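Vanadium-dependent bromoperoxidase (Corallina officinalis, PDB 1QHB) catalyses the bromination of organic substrates with hydrogen peroxide and bromide, using one bound vanadate per subunit in a calcium-stabilised homododecamer. Local coordinates at residues A[191-196]-A[215-220]; A[163-168]-A[222-227]; A[344-349]-A[498-503]. All blocks are in the same frame, centred on the assembly; numbering follows the deposited sequence.

Contact 1 (A[191-196]-A[215-220]); sequences RLNGLE and RGEVTV
N193 and V218 are joined by a two-point amide-to-backbone hydrogen-bond pair, which ties the C-terminal end of helix 182-192 to the long loop that follows helix 208-213. The primary amide of N193 reads both polar backbone atoms of one residue, much as a strand neighbour would. V218 N donates to N193 OD1 at 2.8 Å, nearly straight at 170°, and it lies in the carbonyl plane on a lone pair of OD1. N193 ND2 returns a bond to V218 O at 2.9 Å; this N-H arrives on a lone pair of V218 O, in the plane of the V218 carbonyl, and V218 O sits close to the plane of the N193 amide. Gripped at both ends, the amide is fixed in its rotation, and OD1 and ND2 cannot be exchanged without losing both bonds. Its CG stands anti to the carbonyl carbon, beside the backbone N (chi1 -75°), which carries the amide out from the helix end across to the loop. Replaced by a leucine, N193 would probably leave V218 N and V218 O without these partners and the loop freer to shift.

The CG of E217 lies alongside the amide in van der Waals contact, 3.7 Å from N193 ND2. One residue earlier, L192 makes the apolar contact: its CB meets V218 CG2 at 4.0 Å, the two side chains crossing obliquely. The chain itself turns away just here: residues 192 to 195 form a type I beta turn, closed by L195 N bonding to L192 O, and L195 then takes the N-cap position of helix 196-199. F198 of that short helix touches both L192 and V218, while A160 and L164 of helix 153-167 pack against L192 and L223 of the same loop touches V218.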
loop_
_atom_site.group_PDB
_atom_site.type_symbol
_atom_site.label_atom_id
_atom_site.label_comp_id
_atom_site.label_asym_id
_atom_site.label_seq_id
_atom_site.Cartn_x
_atom_site.Cartn_y
_atom_site.Cartn_z
ATOM N N ARG A 191 27.676 -16.285 -60.283
ATOM C CA ARG A 191 28.683 -15.951 -59.279
ATOM C C ARG A 191 28.049 -16.046 -57.897
ATOM O O ARG A 191 28.578 -16.770 -57.044
ATOM C CB ARG A 191 29.294 -14.600 -59.688
ATOM C CG ARG A 191 30.075 -14.848 -61.003
ATOM C CD ARG A 191 31.039 -13.728 -61.365
ATOM N NE ARG A 191 30.285 -12.555 -61.796
ATOM C CZ ARG A 191 30.746 -11.373 -62.170
ATOM N NH1 ARG A 191 32.048 -11.167 -62.174
ATOM N NH2 ARG A 191 29.904 -10.401 -62.526
ATOM N N LEU A 192 26.804 -15.560 -57.733
ATOM C CA LEU A 192 26.144 -15.666 -56.447
ATOM C C LEU A 192 25.829 -17.129 -56.209
ATOM O O LEU A 192 26.057 -17.570 -55.064
ATOM C CB LEU A 192 24.885 -14.817 -56.359
ATOM C CG LEU A 192 25.084 -13.294 -56.513
ATOM C CD1 LEU A 192 23.725 -12.659 -56.700
ATOM C CD2 LEU A 192 25.817 -12.761 -55.288
ATOM N N ASN A 193 25.426 -17.878 -57.239
ATOM C CA ASN A 193 25.146 -19.294 -57.013
ATOM C C ASN A 193 26.414 -20.132 -56.807
ATOM O O ASN A 193 26.314 -21.316 -56.454
ATOM C CB ASN A 193 24.297 -19.938 -58.095
ATOM C CG ASN A 193 22.845 -19.527 -58.000
ATOM O OD1 ASN A 193 22.383 -19.236 -56.893
ATOM N ND2 ASN A 193 22.125 -19.490 -59.106
ATOM N N GLY A 194 27.589 -19.552 -56.929
ATOM C CA GLY A 194 28.805 -20.250 -56.621
ATOM C C GLY A 194 29.155 -20.054 -55.160
ATOM O O GLY A 194 30.187 -20.559 -54.786
ATOM N N LEU A 195 28.412 -19.304 -54.363
ATOM C CA LEU A 195 28.759 -19.084 -52.971
ATOM C C LEU A 195 27.940 -20.006 -52.095
ATOM O O LEU A 195 26.737 -20.209 -52.237
ATOM C CB LEU A 195 28.548 -17.628 -52.562
ATOM C CG LEU A 195 29.240 -16.599 -53.472
ATOM C CD1 LEU A 195 28.799 -15.201 -53.081
ATOM C CD2 LEU A 195 30.750 -16.753 -53.326
ATOM N N GLU A 196 28.600 -20.589 -51.104
ATOM C CA GLU A 196 28.011 -21.524 -50.155
ATOM C C GLU A 196 26.754 -21.017 -49.481
ATOM O O GLU A 196 25.810 -21.804 -49.301
ATOM C CB GLU A 196 29.114 -21.814 -49.129
ATOM C CG GLU A 196 28.675 -22.699 -47.977
ATOM C CD GLU A 196 29.762 -22.804 -46.913
ATOM O OE1 GLU A 196 30.877 -22.244 -47.045
ATOM O OE2 GLU A 196 29.457 -23.497 -45.922
ATOM N N ARG A 215 19.120 -17.667 -47.768
ATOM C CA ARG A 215 18.445 -17.689 -49.056
ATOM C C ARG A 215 18.929 -18.862 -49.893
ATOM O O ARG A 215 20.071 -19.259 -49.770
ATOM C CB ARG A 215 18.606 -16.378 -49.836
ATOM C CG ARG A 215 17.942 -15.205 -49.157
ATOM C CD ARG A 215 18.272 -13.909 -49.829
ATOM N NE ARG A 215 19.526 -13.312 -49.411
ATOM C CZ ARG A 215 20.069 -12.301 -50.111
ATOM N NH1 ARG A 215 19.430 -11.861 -51.184
ATOM N NH2 ARG A 215 21.216 -11.779 -49.708
ATOM N N GLY A 216 18.081 -19.325 -50.813
ATOM C CA GLY A 216 18.504 -20.417 -51.683
ATOM C C GLY A 216 18.965 -19.841 -53.025
ATOM O O GLY A 216 19.362 -18.706 -53.237
ATOM N N GLU A 217 18.833 -20.662 -54.053
ATOM C CA GLU A 217 19.278 -20.441 -55.400
ATOM C C GLU A 217 18.809 -19.103 -55.963
ATOM O O GLU A 217 17.656 -18.704 -55.904
ATOM C CB GLU A 217 18.795 -21.626 -56.244
ATOM C CG GLU A 217 19.493 -21.678 -57.600
ATOM C CD GLU A 217 18.800 -22.556 -58.626
ATOM O OE1 GLU A 217 17.766 -23.182 -58.323
ATOM O OE2 GLU A 217 19.312 -22.603 -59.769
ATOM N N VAL A 218 19.780 -18.377 -56.531
ATOM C CA VAL A 218 19.426 -17.096 -57.123
ATOM C C VAL A 218 18.959 -17.308 -58.562
ATOM O O VAL A 218 19.578 -18.083 -59.288
ATOM C CB VAL A 218 20.657 -16.189 -57.090
ATOM C CG1 VAL A 218 20.352 -14.809 -57.648
ATOM C CG2 VAL A 218 21.170 -16.172 -55.651
ATOM N N THR A 219 17.876 -16.671 -58.948
ATOM C CA THR A 219 17.327 -16.745 -60.284
ATOM C C THR A 219 17.039 -15.298 -60.721
ATOM O O THR A 219 17.038 -14.380 -59.891
ATOM C CB THR A 219 15.987 -17.498 -60.324
ATOM O OG1 THR A 219 15.080 -16.728 -59.504
ATOM C CG2 THR A 219 16.001 -18.917 -59.787
ATOM N N VAL A 220 16.679 -15.060 -61.973
ATOM C CA VAL A 220 16.315 -13.732 -62.439
ATOM C C VAL A 220 15.090 -13.235 -61.662
ATOM O O VAL A 220 14.991 -12.039 -61.407
ATOM C CB VAL A 220 15.904 -13.671 -63.937
ATOM C CG1 VAL A 220 15.697 -12.220 -64.384
ATOM C CG2 VAL A 220 16.942 -14.305 -64.816
#

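Contact 2 (A[163-168]-A[222-227]); sequences YLMALG and NLFRGI
Two kinds of apolar contact join M165 and L164 of helix 153-167 to F224 of the loop before strand 251-253; no hydrogen bond crosses between the two segments. The first is CH-pi and Met-aromatic. M165 CG stands over the middle of the F224 ring, 3.7 Å from its centroid and 13° off the normal. From there the methionine chain runs extended (chi2 169°), sliding past the phenylalanine in the opposite direction, and places its SD above the same face but farther off, 5.0 Å from the centroid. M165 CE ends near the root of the ring, 3.9 Å from F224 CD1. The second kind is plain aliphatic packing: L164 CB approaches F224 CZ at 4.1 Å. L223, the residue before, lays its CG over the opposite face, and the ring is thus sandwiched between L223 and M165.

F224 has left-handed backbone angles (phi 65°) as the third residue of a type II beta turn from N222 to R225. M547 of helix 530-548 touches both M165 and F224. The M165 side chain is about 9 Å from those of R545 and H551, vanadate-site residues of the haloperoxidase fold, consistent with Met-aromatic packing in the second shell around that site.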
loop_
_atom_site.group_PDB
_atom_site.type_symbol
_atom_site.label_atom_id
_atom_site.label_comp_id
_atom_site.label_asym_id
_atom_site.label_seq_id
_atom_site.Cartn_x
_atom_site.Cartn_y
_atom_site.Cartn_z
ATOM N N TYR A 163 28.311 -5.698 -54.194
ATOM C CA TYR A 163 29.206 -5.257 -55.295
ATOM C C TYR A 163 28.480 -5.404 -56.631
ATOM O O TYR A 163 28.542 -4.542 -57.517
ATOM C CB TYR A 163 30.460 -6.130 -55.344
ATOM C CG TYR A 163 31.615 -5.654 -54.470
ATOM C CD1 TYR A 163 32.351 -4.535 -54.795
ATOM C CD2 TYR A 163 32.023 -6.406 -53.397
ATOM C CE1 TYR A 163 33.416 -4.095 -54.033
ATOM C CE2 TYR A 163 33.094 -6.010 -52.618
ATOM C CZ TYR A 163 33.761 -4.856 -52.938
ATOM O OH TYR A 163 34.808 -4.478 -52.132
ATOM N N LEU A 164 27.702 -6.437 -56.826
ATOM C CA LEU A 164 26.952 -6.642 -58.070
ATOM C C LEU A 164 25.833 -5.627 -58.215
ATOM O O LEU A 164 25.571 -5.170 -59.342
ATOM C CB LEU A 164 26.413 -8.065 -58.183
ATOM C CG LEU A 164 27.563 -9.072 -58.362
ATOM C CD1 LEU A 164 27.109 -10.439 -57.932
ATOM C CD2 LEU A 164 28.021 -9.088 -59.841
ATOM N N MET A 165 25.247 -5.183 -57.085
ATOM C CA MET A 165 24.220 -4.165 -57.177
ATOM C C MET A 165 24.892 -2.865 -57.610
ATOM O O MET A 165 24.284 -2.131 -58.344
ATOM C CB MET A 165 23.535 -3.882 -55.861
ATOM C CG MET A 165 22.570 -4.986 -55.452
ATOM S SD MET A 165 22.113 -4.661 -53.733
ATOM C CE MET A 165 20.642 -5.690 -53.645
ATOM N N ALA A 166 26.088 -2.605 -57.087
ATOM C CA ALA A 166 26.798 -1.384 -57.483
ATOM C C ALA A 166 27.186 -1.449 -58.960
ATOM O O ALA A 166 27.090 -0.424 -59.641
ATOM C CB ALA A 166 28.024 -1.272 -56.620
ATOM N N LEU A 167 27.601 -2.603 -59.500
ATOM C CA LEU A 167 27.959 -2.629 -60.927
ATOM C C LEU A 167 26.717 -2.592 -61.786
ATOM O O LEU A 167 26.748 -2.090 -62.916
ATOM C CB LEU A 167 28.776 -3.888 -61.234
ATOM C CG LEU A 167 30.126 -4.047 -60.549
ATOM C CD1 LEU A 167 30.630 -5.481 -60.656
ATOM C CD2 LEU A 167 31.150 -3.086 -61.153
ATOM N N GLY A 168 25.566 -3.121 -61.294
ATOM C CA GLY A 168 24.343 -3.089 -62.097
ATOM C C GLY A 168 23.474 -1.884 -61.747
ATOM O O GLY A 168 22.273 -1.940 -62.089
ATOM N N ASN A 222 14.279 -13.751 -58.497
ATOM C CA ASN A 222 14.464 -13.324 -57.098
ATOM C C ASN A 222 15.706 -12.453 -56.950
ATOM O O ASN A 222 16.018 -12.030 -55.824
ATOM C CB ASN A 222 14.488 -14.519 -56.177
ATOM C CG ASN A 222 15.658 -15.425 -56.277
ATOM O OD1 ASN A 222 16.741 -15.065 -56.685
ATOM N ND2 ASN A 222 15.416 -16.673 -55.893
ATOM N N LEU A 223 16.368 -12.154 -58.057
ATOM C CA LEU A 223 17.601 -11.374 -58.011
ATOM C C LEU A 223 17.381 -10.004 -57.408
ATOM O O LEU A 223 16.560 -9.151 -57.816
ATOM C CB LEU A 223 18.255 -11.250 -59.393
ATOM C CG LEU A 223 19.549 -10.469 -59.511
ATOM C CD1 LEU A 223 20.757 -11.194 -58.913
ATOM C CD2 LEU A 223 19.851 -10.217 -60.988
ATOM N N PHE A 224 18.156 -9.740 -56.351
ATOM C CA PHE A 224 18.093 -8.450 -55.650
ATOM C C PHE A 224 16.768 -8.175 -54.971
ATOM O O PHE A 224 16.418 -7.007 -54.714
ATOM C CB PHE A 224 18.453 -7.322 -56.639
ATOM C CG PHE A 224 19.837 -7.359 -57.258
ATOM C CD1 PHE A 224 20.892 -8.062 -56.725
ATOM C CD2 PHE A 224 20.076 -6.643 -58.435
ATOM C CE1 PHE A 224 22.133 -8.081 -57.322
ATOM C CE2 PHE A 224 21.320 -6.630 -59.027
ATOM C CZ PHE A 224 22.357 -7.349 -58.476
ATOM N N ARG A 225 15.951 -9.196 -54.728
ATOM C CA ARG A 225 14.661 -9.001 -54.070
ATOM C C ARG A 225 14.769 -9.364 -52.587
ATOM O O ARG A 225 15.754 -9.965 -52.187
ATOM C CB ARG A 225 13.593 -9.900 -54.722
ATOM C CG ARG A 225 13.322 -9.470 -56.173
ATOM C CD ARG A 225 11.996 -10.041 -56.627
ATOM N NE ARG A 225 11.745 -9.824 -58.026
ATOM C CZ ARG A 225 10.527 -9.741 -58.587
ATOM N NH1 ARG A 225 9.427 -9.808 -57.865
ATOM N NH2 ARG A 225 10.453 -9.583 -59.911
ATOM N N GLY A 226 13.738 -9.010 -51.822
ATOM C CA GLY A 226 13.710 -9.325 -50.388
ATOM C C GLY A 226 12.922 -10.651 -50.312
ATOM O O GLY A 226 12.595 -11.210 -51.371
ATOM N N ILE A 227 12.616 -11.108 -49.114
ATOM C CA ILE A 227 11.913 -12.360 -48.920
ATOM C C ILE A 227 10.619 -12.225 -48.131
ATOM O O ILE A 227 10.124 -13.228 -47.614
ATOM C CB ILE A 227 12.819 -13.381 -48.154
ATOM C CG1 ILE A 227 13.269 -12.793 -46.805
ATOM C CG2 ILE A 227 13.980 -13.761 -49.038
ATOM C CD1 ILE A 227 14.201 -13.700 -46.010
#

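Contact 3 (A[344-349]-A[498-503]); sequences LILLAN and AFFDAN
At F500 a chi1 of -79° sets CG anti to the carbonyl carbon and beside the backbone N, sending the ring from the end of helix 484-499 to L346 and L347 on helix 337-349. The helix backbone sets L346 CB over the ring, and the same kind of first torsion followed by an extended second one (chi2 169°) carries CD1 along the same face.

The two leucines meet the phenylalanine differently. L346 works over a face: its CB is 3.7 Å from F500 CE1, and its CD1 reaches 3.8 Å from F500 CD2 on the other side of the ring's long axis. CD1 also makes a CH-pi contact, 4.0 Å from the centroid, displaced toward the rim. L347 comes at the edge instead, near the ring plane, with its CD2 3.9 Å from F500 CZ, and its side chain crosses that of F500 at about a right angle. Consecutive helix residues thus take a face and the outer corner of one ring.

F500 is the first residue to leave helical geometry after helix 484-499, and its ring turns toward helix 337-349. F353 meets the F500 ring with planes at about 40° and also touches L347, while F240 packs on L346 and L380 of helix 376-402 on L347. Just beyond, D501 is the centre of an inverse gamma turn and forms a salt bridge with R44 of a neighbouring subunit.

Backbone hydrogen bonds of F499 with D354 and of D501 with P352 tie the same region together, but between 344-349 and 498-503 there is no hydrogen bond or charge pair. Their side-chain contact therefore rests on shape and dispersion, with the CH-pi contact of L346 probably adding a small preference for the ring's face.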
loop_
_atom_site.group_PDB
_atom_site.type_symbol
_atom_site.label_atom_id
_atom_site.label_comp_id
_atom_site.label_asym_id
_atom_site.label_seq_id
_atom_site.Cartn_x
_atom_site.Cartn_y
_atom_site.Cartn_z
ATOM N N LEU A 344 -2.405 6.897 -48.813
ATOM C CA LEU A 344 -3.197 7.838 -49.598
ATOM C C LEU A 344 -3.759 7.216 -50.875
ATOM O O LEU A 344 -4.904 7.501 -51.200
ATOM C CB LEU A 344 -2.358 9.064 -49.907
ATOM C CG LEU A 344 -1.930 9.974 -48.750
ATOM C CD1 LEU A 344 -0.880 10.956 -49.267
ATOM C CD2 LEU A 344 -3.113 10.755 -48.202
ATOM N N ILE A 345 -3.024 6.342 -51.549
ATOM C CA ILE A 345 -3.524 5.644 -52.735
ATOM C C ILE A 345 -4.702 4.751 -52.318
ATOM O O ILE A 345 -5.714 4.674 -53.018
ATOM C CB ILE A 345 -2.384 4.813 -53.343
ATOM C CG1 ILE A 345 -1.356 5.768 -54.006
ATOM C CG2 ILE A 345 -2.894 3.871 -54.436
ATOM C CD1 ILE A 345 -0.065 5.085 -54.454
ATOM N N LEU A 346 -4.525 4.002 -51.222
ATOM C CA LEU A 346 -5.526 3.067 -50.739
ATOM C C LEU A 346 -6.770 3.843 -50.368
ATOM O O LEU A 346 -7.873 3.423 -50.743
ATOM C CB LEU A 346 -5.048 2.233 -49.541
ATOM C CG LEU A 346 -3.858 1.302 -49.756
ATOM C CD1 LEU A 346 -3.292 0.737 -48.475
ATOM C CD2 LEU A 346 -4.261 0.145 -50.667
ATOM N N LEU A 347 -6.621 5.012 -49.704
ATOM C CA LEU A 347 -7.841 5.742 -49.361
ATOM C C LEU A 347 -8.527 6.259 -50.602
ATOM O O LEU A 347 -9.764 6.152 -50.736
ATOM C CB LEU A 347 -7.581 6.908 -48.399
ATOM C CG LEU A 347 -7.135 6.491 -46.985
ATOM C CD1 LEU A 347 -6.553 7.671 -46.234
ATOM C CD2 LEU A 347 -8.360 5.909 -46.259
ATOM N N ALA A 348 -7.757 6.861 -51.509
ATOM C CA ALA A 348 -8.335 7.409 -52.735
ATOM C C ALA A 348 -8.936 6.328 -53.630
ATOM O O ALA A 348 -9.976 6.502 -54.253
ATOM C CB ALA A 348 -7.218 8.172 -53.454
ATOM N N ASN A 349 -8.368 5.121 -53.720
ATOM C CA ASN A 349 -8.932 4.036 -54.494
ATOM C C ASN A 349 -10.088 3.345 -53.806
ATOM O O ASN A 349 -10.766 2.536 -54.455
ATOM C CB ASN A 349 -7.795 3.046 -54.843
ATOM C CG ASN A 349 -6.885 3.650 -55.904
ATOM O OD1 ASN A 349 -7.078 4.809 -56.295
ATOM N ND2 ASN A 349 -5.994 2.847 -56.374
ATOM N N ALA A 498 -2.974 -4.088 -40.751
ATOM C CA ALA A 498 -3.955 -4.249 -39.722
ATOM C C ALA A 498 -5.187 -3.392 -40.054
ATOM O O ALA A 498 -6.311 -3.813 -39.776
ATOM C CB ALA A 498 -3.457 -3.760 -38.348
ATOM N N PHE A 499 -4.958 -2.171 -40.522
ATOM C CA PHE A 499 -6.082 -1.262 -40.654
ATOM C C PHE A 499 -6.917 -1.466 -41.905
ATOM O O PHE A 499 -8.109 -1.118 -41.904
ATOM C CB PHE A 499 -5.485 0.161 -40.662
ATOM C CG PHE A 499 -6.372 1.105 -39.915
ATOM C CD1 PHE A 499 -7.513 1.605 -40.500
ATOM C CD2 PHE A 499 -6.063 1.451 -38.630
ATOM C CE1 PHE A 499 -8.328 2.477 -39.792
ATOM C CE2 PHE A 499 -6.881 2.278 -37.899
ATOM C CZ PHE A 499 -8.006 2.798 -38.491
ATOM N N PHE A 500 -6.290 -1.916 -42.971
ATOM C CA PHE A 500 -6.973 -2.082 -44.261
ATOM C C PHE A 500 -7.324 -3.555 -44.462
ATOM O O PHE A 500 -6.840 -4.387 -43.670
ATOM C CB PHE A 500 -6.166 -1.638 -45.497
ATOM C CG PHE A 500 -6.191 -0.150 -45.694
ATOM C CD1 PHE A 500 -7.172 0.490 -46.420
ATOM C CD2 PHE A 500 -5.177 0.625 -45.124
ATOM C CE1 PHE A 500 -7.168 1.867 -46.552
ATOM C CE2 PHE A 500 -5.194 1.995 -45.239
ATOM C CZ PHE A 500 -6.178 2.637 -45.974
ATOM N N ASP A 501 -8.201 -3.878 -45.398
ATOM C CA ASP A 501 -8.551 -5.294 -45.650
ATOM C C ASP A 501 -7.364 -5.802 -46.444
ATOM O O ASP A 501 -7.341 -5.613 -47.710
ATOM C CB ASP A 501 -9.845 -5.372 -46.467
ATOM C CG ASP A 501 -10.388 -6.755 -46.672
ATOM O OD1 ASP A 501 -9.754 -7.752 -46.288
ATOM O OD2 ASP A 501 -11.497 -6.930 -47.225
ATOM N N ALA A 502 -6.323 -6.295 -45.818
ATOM C CA ALA A 502 -5.068 -6.625 -46.480
ATOM C C ALA A 502 -5.104 -7.659 -47.577
ATOM O O ALA A 502 -4.193 -7.662 -48.444
ATOM C CB ALA A 502 -4.078 -7.049 -45.398
ATOM N N ASN A 503 -6.048 -8.585 -47.551
ATOM C CA ASN A 503 -6.134 -9.618 -48.582
ATOM C C ASN A 503 -7.007 -9.213 -49.764
ATOM O O ASN A 503 -7.249 -10.030 -50.651
ATOM C CB ASN A 503 -6.677 -10.938 -47.989
ATOM C CG ASN A 503 -5.645 -11.474 -47.035
ATOM O OD1 ASN A 503 -4.467 -11.615 -47.265
ATOM N ND2 ASN A 503 -5.947 -11.788 -45.815
#

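From the N terminus, helix 153-167 supplies the first half of contact 2, whose partner arrives only at 222-227. Contact 1 opens and shuts within that span, pairing residues 215-220 with the end of helix 182-192, so the smaller loop is nested in the larger. The two also touch, through neighbouring side chains and a probable hydrogen bond from N222 ND2 to E217 O. Together they hold successive parts of one long loop against two consecutive helices. Contact 3 follows in series, closing a mostly helical span between helix 337-349 and the end of helix 484-499. It lies apart, its centre 35 Å from that of contact 1 and 29 Å from that of contact 2.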